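Local coordinates for protein cellulase (Bacillus sp. BG-CS10, PDB 5E09) that probably hydrolyses internal beta-1,4-glucosidic bonds of cellulose, as a halophilic family 5 endoglucanase that carries a family 46 carbohydrate-binding module, at residues 284-289 / 344-349; 412-417 / 424-429; 457-462 / 515-520; 272-277 / 290-295. One frame throughout, in Å; residues are numbered along the deposited sequence.

Interaction 1: 284-289 / 344-349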
loop_
_atom_site.group_PDB
_atom_site.type_symbol
_atom_site.label_atom_id
_atom_site.label_comp_id
_atom_site.label_asym_id
_atom_site.label_seq_id
_atom_site.Cartn_x
_atom_site.Cartn_y
_atom_site.Cartn_z
ATOM N N ILE A 284 9.053 3.477 -3.248
ATOM C CA ILE A 284 9.680 2.569 -2.301
ATOM C C ILE A 284 10.645 1.669 -3.058
ATOM O O ILE A 284 10.245 1.004 -4.009
ATOM C CB ILE A 284 8.627 1.704 -1.559
ATOM C CG1 ILE A 284 7.459 2.569 -1.079
ATOM C CG2 ILE A 284 9.264 0.922 -0.402
ATOM C CD1 ILE A 284 7.871 3.693 -0.168
ATOM N N GLN A 285 11.913 1.656 -2.652
ATOM C CA GLN A 285 12.910 0.824 -3.322
ATOM C C GLN A 285 12.468 -0.641 -3.275
ATOM O O GLN A 285 11.971 -1.114 -2.249
ATOM C CB GLN A 285 14.288 1.005 -2.680
ATOM C CG GLN A 285 15.459 0.622 -3.581
ATOM C CD GLN A 285 15.800 -0.864 -3.525
ATOM O OE1 GLN A 285 15.491 -1.554 -2.550
ATOM N NE2 GLN A 285 16.434 -1.361 -4.584
ATOM N N GLN A 286 12.642 -1.342 -4.392
ATOM C CA GLN A 286 12.033 -2.658 -4.607
ATOM C C GLN A 286 12.305 -3.692 -3.502
ATOM O O GLN A 286 11.373 -4.321 -2.983
ATOM C CB GLN A 286 12.494 -3.216 -5.960
ATOM C CG GLN A 286 11.784 -4.489 -6.397
ATOM C CD GLN A 286 10.312 -4.277 -6.755
ATOM O OE1 GLN A 286 9.756 -3.186 -6.578
ATOM N NE2 GLN A 286 9.682 -5.326 -7.276
ATOM N N GLY A 287 13.571 -3.865 -3.138
ATOM C CA GLY A 287 13.931 -4.831 -2.113
ATOM C C GLY A 287 13.301 -4.517 -0.769
ATOM O O GLY A 287 12.832 -5.410 -0.049
ATOM N N GLU A 288 13.283 -3.231 -0.437
ATOM C CA GLU A 288 12.712 -2.772 0.823
ATOM C C GLU A 288 11.192 -2.967 0.836
ATOM O O GLU A 288 10.614 -3.360 1.856
ATOM C CB GLU A 288 13.084 -1.308 1.061
ATOM C CG GLU A 288 14.590 -1.061 1.090
ATOM C CD GLU A 288 15.309 -1.907 2.138
ATOM O OE1 GLU A 288 14.918 -1.866 3.323
ATOM O OE2 GLU A 288 16.269 -2.621 1.778
ATOM N N LYS A 289 10.558 -2.712 -0.308
ATOM C CA LYS A 289 9.127 -2.962 -0.473
ATOM C C LYS A 289 8.795 -4.440 -0.217
ATOM O O LYS A 289 7.918 -4.772 0.605
ATOM C CB LYS A 289 8.675 -2.551 -1.880
ATOM C CG LYS A 289 7.245 -2.947 -2.221
ATOM C CD LYS A 289 7.042 -3.085 -3.726
ATOM C CE LYS A 289 7.486 -1.829 -4.458
ATOM N NZ LYS A 289 7.419 -2.018 -5.930
ATOM N N GLU A 344 19.887 -8.080 2.662
ATOM C CA GLU A 344 20.035 -6.685 3.065
ATOM C C GLU A 344 19.714 -5.722 1.923
ATOM O O GLU A 344 19.409 -4.554 2.153
ATOM C CB GLU A 344 21.451 -6.426 3.579
ATOM C CG GLU A 344 22.536 -6.724 2.558
ATOM C CD GLU A 344 23.935 -6.498 3.103
ATOM O OE1 GLU A 344 24.073 -5.767 4.109
ATOM O OE2 GLU A 344 24.895 -7.055 2.523
ATOM N N SER A 345 19.771 -6.228 0.697
ATOM C CA SER A 345 19.511 -5.434 -0.492
ATOM C C SER A 345 19.175 -6.359 -1.661
ATOM O O SER A 345 19.579 -7.526 -1.669
ATOM C CB SER A 345 20.725 -4.564 -0.822
ATOM O OG SER A 345 20.644 -4.053 -2.141
ATOM N N ASN A 346 18.430 -5.856 -2.640
ATOM C CA ASN A 346 18.169 -6.635 -3.844
ATOM C C ASN A 346 19.122 -6.197 -4.950
ATOM O O ASN A 346 18.970 -6.575 -6.108
ATOM C CB ASN A 346 16.714 -6.487 -4.298
ATOM C CG ASN A 346 16.445 -5.157 -4.975
ATOM O OD1 ASN A 346 16.874 -4.109 -4.498
ATOM N ND2 ASN A 346 15.740 -5.194 -6.093
ATOM N N LEU A 347 20.108 -5.389 -4.570
ATOM C CA LEU A 347 21.082 -4.853 -5.508
ATOM C C LEU A 347 22.499 -5.311 -5.169
ATOM O O LEU A 347 22.867 -5.419 -4.000
ATOM C CB LEU A 347 21.038 -3.323 -5.513
ATOM C CG LEU A 347 19.691 -2.641 -5.758
ATOM C CD1 LEU A 347 19.865 -1.131 -5.740
ATOM C CD2 LEU A 347 19.066 -3.099 -7.074
ATOM N N ILE A 348 23.284 -5.574 -6.209
ATOM C CA ILE A 348 24.716 -5.802 -6.085
ATOM C C ILE A 348 25.449 -4.785 -6.948
ATOM O O ILE A 348 25.353 -4.824 -8.177
ATOM C CB ILE A 348 25.114 -7.209 -6.532
ATOM C CG1 ILE A 348 24.421 -8.263 -5.675
ATOM C CG2 ILE A 348 26.626 -7.378 -6.487
ATOM C CD1 ILE A 348 24.621 -9.668 -6.196
ATOM N N HIS A 349 26.177 -3.873 -6.314
ATOM C CA HIS A 349 26.884 -2.836 -7.053
ATOM C C HIS A 349 28.339 -3.189 -7.322
ATOM O O HIS A 349 29.071 -3.611 -6.429
ATOM C CB HIS A 349 26.820 -1.504 -6.306
ATOM C CG HIS A 349 25.424 -1.010 -6.078
ATOM N ND1 HIS A 349 24.707 -1.321 -4.948
ATOM C CD2 HIS A 349 24.619 -0.242 -6.847
ATOM C CE1 HIS A 349 23.513 -0.753 -5.023
ATOM N NE2 HIS A 349 23.432 -0.099 -6.162
HETATM O O HOH W 1 17.239 -3.294 -0.864
#

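Interaction 2: 412-417 / 424-429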
loop_
_atom_site.group_PDB
_atom_site.type_symbol
_atom_site.label_atom_id
_atom_site.label_comp_id
_atom_site.label_asym_id
_atom_site.label_seq_id
_atom_site.Cartn_x
_atom_site.Cartn_y
_atom_site.Cartn_z
ATOM N N ASN A 412 23.373 -5.505 -15.427
ATOM C CA ASN A 412 24.025 -6.343 -16.390
ATOM C C ASN A 412 23.567 -7.768 -16.289
ATOM O O ASN A 412 23.745 -8.522 -17.178
ATOM C CB ASN A 412 25.534 -6.320 -16.174
ATOM C CG ASN A 412 26.190 -5.058 -16.653
ATOM O OD1 ASN A 412 27.380 -4.979 -16.702
ATOM N ND2 ASN A 412 25.424 -4.084 -17.002
ATOM N N ALA A 413 22.982 -8.122 -15.174
ATOM C CA ALA A 413 22.491 -9.485 -14.922
ATOM C C ALA A 413 21.577 -9.575 -13.718
ATOM O O ALA A 413 21.532 -8.672 -12.908
ATOM C CB ALA A 413 23.664 -10.461 -14.744
ATOM N N VAL A 414 20.850 -10.682 -13.620
ATOM C CA VAL A 414 19.994 -10.956 -12.467
ATOM C C VAL A 414 20.352 -12.314 -11.867
ATOM O O VAL A 414 20.231 -13.347 -12.526
ATOM C CB VAL A 414 18.501 -10.928 -12.847
ATOM C CG1 VAL A 414 17.652 -11.391 -11.682
ATOM C CG2 VAL A 414 18.103 -9.521 -13.307
ATOM N N ILE A 415 20.832 -12.295 -10.628
ATOM C CA ILE A 415 21.188 -13.517 -9.923
ATOM C C ILE A 415 20.051 -13.932 -9.005
ATOM O O ILE A 415 19.707 -13.217 -8.064
ATOM C CB ILE A 415 22.473 -13.343 -9.097
ATOM C CG1 ILE A 415 23.606 -12.809 -9.978
ATOM C CG2 ILE A 415 22.862 -14.660 -8.431
ATOM C CD1 ILE A 415 24.857 -12.439 -9.209
ATOM N N THR A 416 19.479 -15.097 -9.286
ATOM C CA THR A 416 18.326 -15.610 -8.559
ATOM C C THR A 416 18.730 -16.577 -7.447
ATOM O O THR A 416 19.273 -17.648 -7.711
ATOM C CB THR A 416 17.352 -16.328 -9.515
ATOM O OG1 THR A 416 16.982 -15.444 -10.584
ATOM C CG2 THR A 416 16.106 -16.797 -8.770
ATOM N N ALA A 417 18.468 -16.194 -6.203
ATOM C CA ALA A 417 18.703 -17.066 -5.062
ATOM C C ALA A 417 17.478 -17.921 -4.796
ATOM O O ALA A 417 16.350 -17.414 -4.702
ATOM C CB ALA A 417 19.071 -16.257 -3.824
ATOM N N ASP A 424 11.786 -16.944 -4.520
ATOM C CA ASP A 424 13.159 -16.686 -4.915
ATOM C C ASP A 424 13.486 -15.215 -4.713
ATOM O O ASP A 424 12.616 -14.358 -4.871
ATOM C CB ASP A 424 13.390 -17.081 -6.372
ATOM C CG ASP A 424 13.371 -18.584 -6.575
ATOM O OD1 ASP A 424 13.569 -19.321 -5.586
ATOM O OD2 ASP A 424 13.160 -19.024 -7.725
ATOM N N TRP A 425 14.737 -14.925 -4.363
ATOM C CA TRP A 425 15.154 -13.542 -4.196
ATOM C C TRP A 425 16.001 -13.131 -5.390
ATOM O O TRP A 425 16.910 -13.855 -5.778
ATOM C CB TRP A 425 15.925 -13.355 -2.885
ATOM C CG TRP A 425 16.312 -11.929 -2.604
ATOM C CD1 TRP A 425 17.510 -11.333 -2.884
ATOM C CD2 TRP A 425 15.500 -10.921 -1.984
ATOM N NE1 TRP A 425 17.495 -10.022 -2.477
ATOM C CE2 TRP A 425 16.267 -9.740 -1.922
ATOM C CE3 TRP A 425 14.195 -10.900 -1.474
ATOM C CZ2 TRP A 425 15.778 -8.548 -1.372
ATOM C CZ3 TRP A 425 13.706 -9.714 -0.928
ATOM C CH2 TRP A 425 14.497 -8.558 -0.886
ATOM N N HIS A 426 15.709 -11.977 -5.982
ATOM C CA HIS A 426 16.397 -11.579 -7.204
ATOM C C HIS A 426 17.353 -10.420 -6.995
ATOM O O HIS A 426 16.934 -9.284 -6.796
ATOM C CB HIS A 426 15.385 -11.218 -8.291
ATOM C CG HIS A 426 14.442 -12.329 -8.617
ATOM N ND1 HIS A 426 13.324 -12.600 -7.858
ATOM C CD2 HIS A 426 14.469 -13.262 -9.597
ATOM C CE1 HIS A 426 12.694 -13.643 -8.368
ATOM N NE2 HIS A 426 13.368 -14.064 -9.423
ATOM N N PHE A 427 18.645 -10.714 -7.056
ATOM C CA PHE A 427 19.665 -9.674 -7.040
ATOM C C PHE A 427 19.833 -9.048 -8.416
ATOM O O PHE A 427 20.048 -9.752 -9.405
ATOM C CB PHE A 427 21.008 -10.235 -6.576
ATOM C CG PHE A 427 20.998 -10.740 -5.166
ATOM C CD1 PHE A 427 20.942 -9.855 -4.099
ATOM C CD2 PHE A 427 21.056 -12.094 -4.904
ATOM C CE1 PHE A 427 20.936 -10.317 -2.794
ATOM C CE2 PHE A 427 21.055 -12.567 -3.602
ATOM C CZ PHE A 427 20.993 -11.677 -2.547
ATOM N N GLN A 428 19.739 -7.724 -8.472
ATOM C CA GLN A 428 20.087 -6.980 -9.672
ATOM C C GLN A 428 21.577 -6.648 -9.620
ATOM O O GLN A 428 22.034 -5.969 -8.700
ATOM C CB GLN A 428 19.249 -5.699 -9.788
ATOM C CG GLN A 428 17.761 -5.888 -9.494
ATOM C CD GLN A 428 17.021 -6.627 -10.597
ATOM O OE1 GLN A 428 17.129 -6.283 -11.775
ATOM N NE2 GLN A 428 16.255 -7.644 -10.218
ATOM N N LEU A 429 22.338 -7.141 -10.589
ATOM C CA LEU A 429 23.772 -6.868 -10.647
ATOM C C LEU A 429 24.015 -5.551 -11.383
ATOM O O LEU A 429 23.999 -5.500 -12.615
ATOM C CB LEU A 429 24.510 -8.026 -11.325
ATOM C CG LEU A 429 26.027 -7.940 -11.503
ATOM C CD1 LEU A 429 26.722 -7.567 -10.202
ATOM C CD2 LEU A 429 26.558 -9.266 -12.026
#

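Interaction 3: 457-462 / 515-520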
loop_
_atom_site.group_PDB
_atom_site.type_symbol
_atom_site.label_atom_id
_atom_site.label_comp_id
_atom_site.label_asym_id
_atom_site.label_seq_id
_atom_site.Cartn_x
_atom_site.Cartn_y
_atom_site.Cartn_z
ATOM N N SER A 457 20.770 4.646 -8.613
ATOM C CA SER A 457 19.389 5.072 -8.402
ATOM C C SER A 457 19.241 5.925 -7.142
ATOM O O SER A 457 19.857 5.643 -6.110
ATOM C CB SER A 457 18.447 3.858 -8.337
ATOM O OG SER A 457 18.815 2.947 -7.317
ATOM N N VAL A 458 18.429 6.977 -7.248
ATOM C CA VAL A 458 18.228 7.912 -6.148
ATOM C C VAL A 458 17.354 7.313 -5.055
ATOM O O VAL A 458 16.219 6.899 -5.299
ATOM C CB VAL A 458 17.585 9.226 -6.632
ATOM C CG1 VAL A 458 17.412 10.186 -5.473
ATOM C CG2 VAL A 458 18.432 9.859 -7.723
ATOM N N ALA A 459 17.899 7.267 -3.846
ATOM C CA ALA A 459 17.157 6.807 -2.681
ATOM C C ALA A 459 16.384 7.972 -2.082
ATOM O O ALA A 459 15.182 7.867 -1.828
ATOM C CB ALA A 459 18.095 6.199 -1.644
ATOM N N THR A 460 17.074 9.090 -1.869
ATOM C CA THR A 460 16.416 10.245 -1.266
ATOM C C THR A 460 17.206 11.536 -1.466
ATOM O O THR A 460 18.233 11.537 -2.131
ATOM C CB THR A 460 16.171 10.025 0.242
ATOM O OG1 THR A 460 15.458 11.146 0.778
ATOM C CG2 THR A 460 17.487 9.842 0.989
HETATM N N MSE A 461 16.708 12.635 -0.904
HETATM C CA MSE A 461 17.302 13.956 -1.123
HETATM C C MSE A 461 17.196 14.829 0.125
HETATM O O MSE A 461 16.115 14.979 0.697
HETATM C CB MSE A 461 16.627 14.672 -2.309
HETATM C CG MSE A 461 17.167 16.081 -2.566
HETATM SE SE MSE A 461 16.139 17.209 -3.806
HETATM C CE MSE A 461 14.681 17.752 -2.641
ATOM N N GLU A 462 18.321 15.395 0.547
ATOM C CA GLU A 462 18.321 16.383 1.618
ATOM C C GLU A 462 18.314 17.794 1.048
ATOM O O GLU A 462 18.878 18.047 -0.013
ATOM C CB GLU A 462 19.528 16.208 2.533
ATOM C CG GLU A 462 19.447 15.031 3.475
ATOM C CD GLU A 462 20.645 14.967 4.409
ATOM O OE1 GLU A 462 21.716 14.482 3.977
ATOM O OE2 GLU A 462 20.517 15.409 5.573
ATOM N N HIS A 515 21.101 11.209 -2.042
ATOM C CA HIS A 515 21.538 9.902 -1.563
ATOM C C HIS A 515 21.119 8.807 -2.541
ATOM O O HIS A 515 19.915 8.623 -2.815
ATOM C CB HIS A 515 20.955 9.593 -0.177
ATOM C CG HIS A 515 21.359 10.562 0.894
ATOM N ND1 HIS A 515 22.056 10.180 2.021
ATOM C CD2 HIS A 515 21.143 11.894 1.022
ATOM C CE1 HIS A 515 22.259 11.233 2.792
ATOM N NE2 HIS A 515 21.717 12.287 2.207
ATOM N N PHE A 516 22.122 8.086 -3.043
ATOM C CA PHE A 516 21.942 6.972 -3.973
ATOM C C PHE A 516 22.066 5.630 -3.257
ATOM O O PHE A 516 22.684 5.541 -2.199
ATOM C CB PHE A 516 22.967 7.047 -5.105
ATOM C CG PHE A 516 22.767 8.207 -6.025
ATOM C CD1 PHE A 516 23.214 9.471 -5.676
ATOM C CD2 PHE A 516 22.130 8.036 -7.243
ATOM C CE1 PHE A 516 23.024 10.546 -6.524
ATOM C CE2 PHE A 516 21.941 9.109 -8.098
ATOM C CZ PHE A 516 22.384 10.363 -7.735
ATOM N N TRP A 517 21.495 4.585 -3.849
ATOM C CA TRP A 517 21.495 3.260 -3.226
ATOM C C TRP A 517 22.850 2.552 -3.271
ATOM O O TRP A 517 23.069 1.580 -2.555
ATOM C CB TRP A 517 20.423 2.385 -3.874
ATOM C CG TRP A 517 19.081 2.684 -3.300
ATOM C CD1 TRP A 517 18.044 3.336 -3.913
ATOM C CD2 TRP A 517 18.644 2.390 -1.980
ATOM N NE1 TRP A 517 16.980 3.447 -3.050
ATOM C CE2 TRP A 517 17.326 2.865 -1.836
ATOM C CE3 TRP A 517 19.237 1.751 -0.875
ATOM C CZ2 TRP A 517 16.583 2.734 -0.675
ATOM C CZ3 TRP A 517 18.506 1.618 0.290
ATOM C CH2 TRP A 517 17.194 2.107 0.384
ATOM N N SER A 518 23.759 3.040 -4.107
ATOM C CA SER A 518 25.132 2.553 -4.105
ATOM C C SER A 518 25.862 2.975 -2.834
ATOM O O SER A 518 26.837 2.343 -2.424
ATOM C CB SER A 518 25.882 3.086 -5.310
ATOM O OG SER A 518 26.141 4.468 -5.131
ATOM N N GLY A 519 25.383 4.049 -2.216
ATOM C CA GLY A 519 26.071 4.664 -1.098
ATOM C C GLY A 519 26.625 6.023 -1.486
ATOM O O GLY A 519 27.015 6.807 -0.628
ATOM N N GLU A 520 26.662 6.304 -2.787
ATOM C CA GLU A 520 27.147 7.596 -3.269
ATOM C C GLU A 520 26.259 8.745 -2.817
ATOM O O GLU A 520 25.046 8.598 -2.673
ATOM C CB GLU A 520 27.251 7.608 -4.798
ATOM C CG GLU A 520 28.436 6.840 -5.347
ATOM C CD GLU A 520 29.764 7.475 -4.981
ATOM O OE1 GLU A 520 29.829 8.719 -4.868
ATOM O OE2 GLU A 520 30.746 6.724 -4.803
#

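Interaction 4: 272-277 / 290-295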
loop_
_atom_site.group_PDB
_atom_site.type_symbol
_atom_site.label_atom_id
_atom_site.label_comp_id
_atom_site.label_asym_id
_atom_site.label_seq_id
_atom_site.Cartn_x
_atom_site.Cartn_y
_atom_site.Cartn_z
ATOM N N PHE A 272 -4.675 -2.784 2.916
ATOM C CA PHE A 272 -3.278 -2.555 3.246
ATOM C C PHE A 272 -2.491 -2.269 1.975
ATOM O O PHE A 272 -2.962 -2.519 0.867
ATOM C CB PHE A 272 -2.683 -3.735 4.028
ATOM C CG PHE A 272 -2.422 -4.960 3.202
ATOM C CD1 PHE A 272 -3.433 -5.876 2.953
ATOM C CD2 PHE A 272 -1.155 -5.216 2.703
ATOM C CE1 PHE A 272 -3.190 -7.011 2.205
ATOM C CE2 PHE A 272 -0.906 -6.353 1.951
ATOM C CZ PHE A 272 -1.925 -7.251 1.702
ATOM N N GLY A 273 -1.303 -1.707 2.161
ATOM C CA GLY A 273 -0.437 -1.302 1.074
ATOM C C GLY A 273 0.604 -0.382 1.677
ATOM O O GLY A 273 0.857 -0.425 2.879
ATOM N N LEU A 274 1.219 0.447 0.848
ATOM C CA LEU A 274 2.079 1.504 1.355
ATOM C C LEU A 274 1.536 2.833 0.844
ATOM O O LEU A 274 1.186 2.952 -0.326
ATOM C CB LEU A 274 3.533 1.292 0.922
ATOM C CG LEU A 274 4.276 0.151 1.621
ATOM C CD1 LEU A 274 5.582 -0.149 0.906
ATOM C CD2 LEU A 274 4.537 0.500 3.085
ATOM N N LEU A 275 1.445 3.815 1.736
ATOM C CA LEU A 275 0.850 5.109 1.420
ATOM C C LEU A 275 1.473 5.740 0.177
ATOM O O LEU A 275 0.762 6.255 -0.694
ATOM C CB LEU A 275 0.998 6.054 2.609
ATOM C CG LEU A 275 -0.131 7.057 2.816
ATOM C CD1 LEU A 275 -1.413 6.309 3.124
ATOM C CD2 LEU A 275 0.214 8.031 3.930
ATOM N N GLY A 276 2.801 5.674 0.094
ATOM C CA GLY A 276 3.534 6.226 -1.032
ATOM C C GLY A 276 3.070 5.748 -2.397
ATOM O O GLY A 276 3.274 6.440 -3.398
ATOM N N PHE A 277 2.438 4.574 -2.442
ATOM C CA PHE A 277 1.915 4.036 -3.698
ATOM C C PHE A 277 0.900 4.975 -4.352
ATOM O O PHE A 277 0.669 4.894 -5.559
ATOM C CB PHE A 277 1.271 2.663 -3.480
ATOM C CG PHE A 277 2.261 1.550 -3.256
ATOM C CD1 PHE A 277 3.626 1.781 -3.341
ATOM C CD2 PHE A 277 1.821 0.268 -2.966
ATOM C CE1 PHE A 277 4.533 0.756 -3.135
ATOM C CE2 PHE A 277 2.726 -0.762 -2.759
ATOM C CZ PHE A 277 4.085 -0.516 -2.845
ATOM N N LEU A 290 9.508 -5.321 -0.922
ATOM C CA LEU A 290 9.335 -6.765 -0.747
ATOM C C LEU A 290 9.516 -7.195 0.710
ATOM O O LEU A 290 8.694 -7.938 1.255
ATOM C CB LEU A 290 10.315 -7.530 -1.634
ATOM C CG LEU A 290 10.192 -7.321 -3.144
ATOM C CD1 LEU A 290 11.313 -8.040 -3.878
ATOM C CD2 LEU A 290 8.836 -7.785 -3.643
ATOM N N LYS A 291 10.585 -6.721 1.345
ATOM C CA LYS A 291 10.822 -7.069 2.744
ATOM C C LYS A 291 9.677 -6.598 3.656
ATOM O O LYS A 291 9.257 -7.321 4.581
ATOM C CB LYS A 291 12.164 -6.499 3.211
ATOM C CG LYS A 291 13.369 -7.271 2.660
ATOM C CD LYS A 291 14.692 -6.794 3.263
ATOM C CE LYS A 291 15.113 -5.457 2.690
ATOM N NZ LYS A 291 16.485 -5.068 3.129
ATOM N N PHE A 292 9.155 -5.403 3.377
ATOM C CA PHE A 292 8.027 -4.886 4.141
ATOM C C PHE A 292 6.837 -5.833 4.049
ATOM O O PHE A 292 6.301 -6.271 5.071
ATOM C CB PHE A 292 7.613 -3.490 3.663
ATOM C CG PHE A 292 6.333 -2.997 4.287
ATOM C CD1 PHE A 292 6.347 -2.358 5.519
ATOM C CD2 PHE A 292 5.115 -3.186 3.653
ATOM C CE1 PHE A 292 5.167 -1.912 6.107
ATOM C CE2 PHE A 292 3.936 -2.749 4.235
ATOM C CZ PHE A 292 3.964 -2.111 5.467
ATOM N N PHE A 293 6.418 -6.149 2.827
ATOM C CA PHE A 293 5.228 -6.986 2.674
ATOM C C PHE A 293 5.424 -8.407 3.216
ATOM O O PHE A 293 4.493 -8.989 3.786
ATOM C CB PHE A 293 4.787 -7.014 1.209
ATOM C CG PHE A 293 4.053 -5.769 0.790
ATOM C CD1 PHE A 293 2.695 -5.634 1.041
ATOM C CD2 PHE A 293 4.723 -4.720 0.176
ATOM C CE1 PHE A 293 2.005 -4.481 0.675
ATOM C CE2 PHE A 293 4.042 -3.560 -0.198
ATOM C CZ PHE A 293 2.679 -3.443 0.055
ATOM N N GLU A 294 6.631 -8.952 3.072
ATOM C CA GLU A 294 6.932 -10.279 3.620
ATOM C C GLU A 294 6.770 -10.291 5.146
ATOM O O GLU A 294 6.089 -11.160 5.722
ATOM C CB GLU A 294 8.353 -10.708 3.227
ATOM C CG GLU A 294 8.679 -12.184 3.473
ATOM C CD GLU A 294 9.153 -12.462 4.886
ATOM O OE1 GLU A 294 9.740 -11.550 5.516
ATOM O OE2 GLU A 294 8.933 -13.596 5.368
ATOM N N PHE A 295 7.399 -9.315 5.793
ATOM C CA PHE A 295 7.297 -9.167 7.241
ATOM C C PHE A 295 5.837 -9.004 7.700
ATOM O O PHE A 295 5.335 -9.752 8.563
ATOM C CB PHE A 295 8.140 -7.970 7.676
ATOM C CG PHE A 295 8.339 -7.865 9.153
ATOM C CD1 PHE A 295 9.365 -8.554 9.779
ATOM C CD2 PHE A 295 7.518 -7.056 9.917
ATOM C CE1 PHE A 295 9.558 -8.447 11.149
ATOM C CE2 PHE A 295 7.705 -6.941 11.281
ATOM C CZ PHE A 295 8.726 -7.636 11.900
#

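Interaction 1: 284-289 / 344-349
Gln-285 and Asn-346 meet amide to amide where the family 5 catalytic region adjoins the X2 module. The direct hydrogen bond, Gln-285 NE2 to Asn-346 OD1 (2.8 Å), is nearly straight at 171°, lies in the donor's amide plane and reaches a lone pair of the acceptor; the two amides are turned 61° apart. The same glutamine N-caps helix 286-302, its OE1 taking weak bonds from Gly-287 N and Glu-288 N. Water extends the polar link, donating to Gln-285 OE1 (3.0 Å) and to Glu-288 OE2 (2.9 Å) and accepting weakly from Asn-346 N. Glu-288 is also held by Phe-241 N and Lys-291. Nonpolar contact is slight: Asn-346 CB rests 3.9 Å from Gly-287 CA. With an alanine in place of Asn-346, Gln-285 NE2 would probably lose its acceptor and its amide would be held less firmly. One direct hydrogen bond and one bridging water, over 202 Å² of buried surface, imply a small, polar joint between the two modules.

Interaction 2: 412-417 / 424-429
Leu-429 gives up more surface to this contact than any other residue, and the antiparallel strand 412-417 grips it through both backbone polar atoms. Its N donates to Ala-413 O (2.9 Å), while its O accepts from Asn-412 N (2.9 Å) in a nearly straight bond of 170°. CG anti to the backbone N (chi1 179°) directs the isobutyl group so that CD2 reaches Ala-413 CB (4.1 Å). Phe-427 follows on the same face of the sheet, in a hydrogen-bonded pair with Ile-415 whose two N-H groups and carbonyls answer each other; the CB atoms of Phe-427 and Ile-415 stand 4.3 Å apart. These strands form a beta hairpin within the X2 module, a member of the E-set clan, and their short axes run at 155° to one another. Ala-417 is covered as fully as Phe-427. It pairs with Trp-425 through Ala-417 N to Trp-425 O (2.8 Å) and the return bond from Trp-425 N, and its CB touches Phe-427 CE2 at 4.2 Å. Trp-425 CD1 lies over one face of that phenyl ring, offset toward the rim, and Ile-348 of strand 347-351 packs on Phe-427 and Leu-429. Across the sheet's other face, Val-414 CG2 runs beside the amide of Gln-428, while Thr-416 OG1 approaches His-426 CD2 at 3.5 Å.

Interaction 3: 457-462 / 515-520
Ala-459 and Thr-460 both face His-515 in a classic beta bulge, formed where strands 458-465 and 509-516 run antiparallel in the C-terminal carbohydrate-binding module. The evidence is the shift of register by one residue between the Val-458/Phe-516 and Thr-460/His-515 pairs, together with the double use of one carbonyl: His-515 O accepts from Ala-459 N (2.6 Å) and from Thr-460 N (3.0 Å), the latter on a lone pair. The bond from His-515 N back to Thr-460 O completes the pair. Beyond the bulge the second strand enters a type I turn from Phe-516 to Gly-519, tied to the first by Trp-517 N donating to Ser-457 O (3.0 Å). At the bulge the Ala-459 methyl lies over the Trp-517 indole in a CH-pi contact: CB is 3.5 Å from the centroid of the five-membered ring and 19° off its normal. Ser-457 OG meets the same indole at its edge, near CD1. Val-458 turns away to the other side, where its CG2 packs 3.6 Å from Phe-516 CE2. With chi2 at -177° the Glu-462 chain is stretched out, which carries its carboxylate to the imidazole, while Ser-478 holds its other oxygen, OE2. His-515 NE2 donates to Glu-462 OE1 (2.8 Å) close to the imidazole plane, meeting the carboxylate on its anti side and 31° out of its plane.

Interaction 4: 272-277 / 290-295
Leu-274 and Phe-292 make the tight part of this contact. The leucine methyl CD2 sits over one face of the phenyl ring, 3.6 Å from its centroid and 16° off the normal, a CH-pi contact in which the two side chains run alongside one another with opposed headings. The other methyl, CD1, reaches Phe-293 CE2 at 3.9 Å, so Leu-274 is wedged against two successive rings of the helix. Phe-292 CD2 in turn lies above one face of Phe-293, offset toward the rim. Phe-293 contributes the largest area, and its CE1 meets Phe-272 CE2 at 3.7 Å, edge against edge. In the (beta/alpha)8 barrel this is the link from strand 267-272 to helix 286-302: the loop after the strand folds back on the helix that follows, far enough off that Gly-273 CA and Phe-293 CA stay 8.2 Å apart and side chains fill the interval. An alanine at Phe-292 would take away the ring face, and Leu-274 CD2 would probably lose the surface it rests on, and Thr-245 and Ile-249 of helix 243-261 a packing partner. The contact thins toward Phe-277, which has only 16 Å² covered. Its CE2 comes to 3.9 Å from Phe-293 CZ, and Leu-274 CB lies over the centre of its ring; even at this lightly covered margin the residues are buried.

In the fold
Interaction 4 is the core contact, entirely buried and nonpolar, its centre about 5 Å from the centre of the chain; the other three lie farther out and are partly buried. Interactions 1 and 4 share helix 286-302: its start makes the polar junction with the X2 module, while its next residues pack on the loop that follows barrel strand 267-272. Strand 347-351 of interaction 1 neighbours strand 425-432 of interaction 2 in one sheet, with Asn-346 O and Gln-428 N probably bonded. Backbone pairing runs regularly through interaction 2; in interaction 3 it is short and bulged, and side-chain contacts of His-515 and Trp-517 add to it. Trp-517 also packs on Gln-285, so all three modules converge around interaction 1.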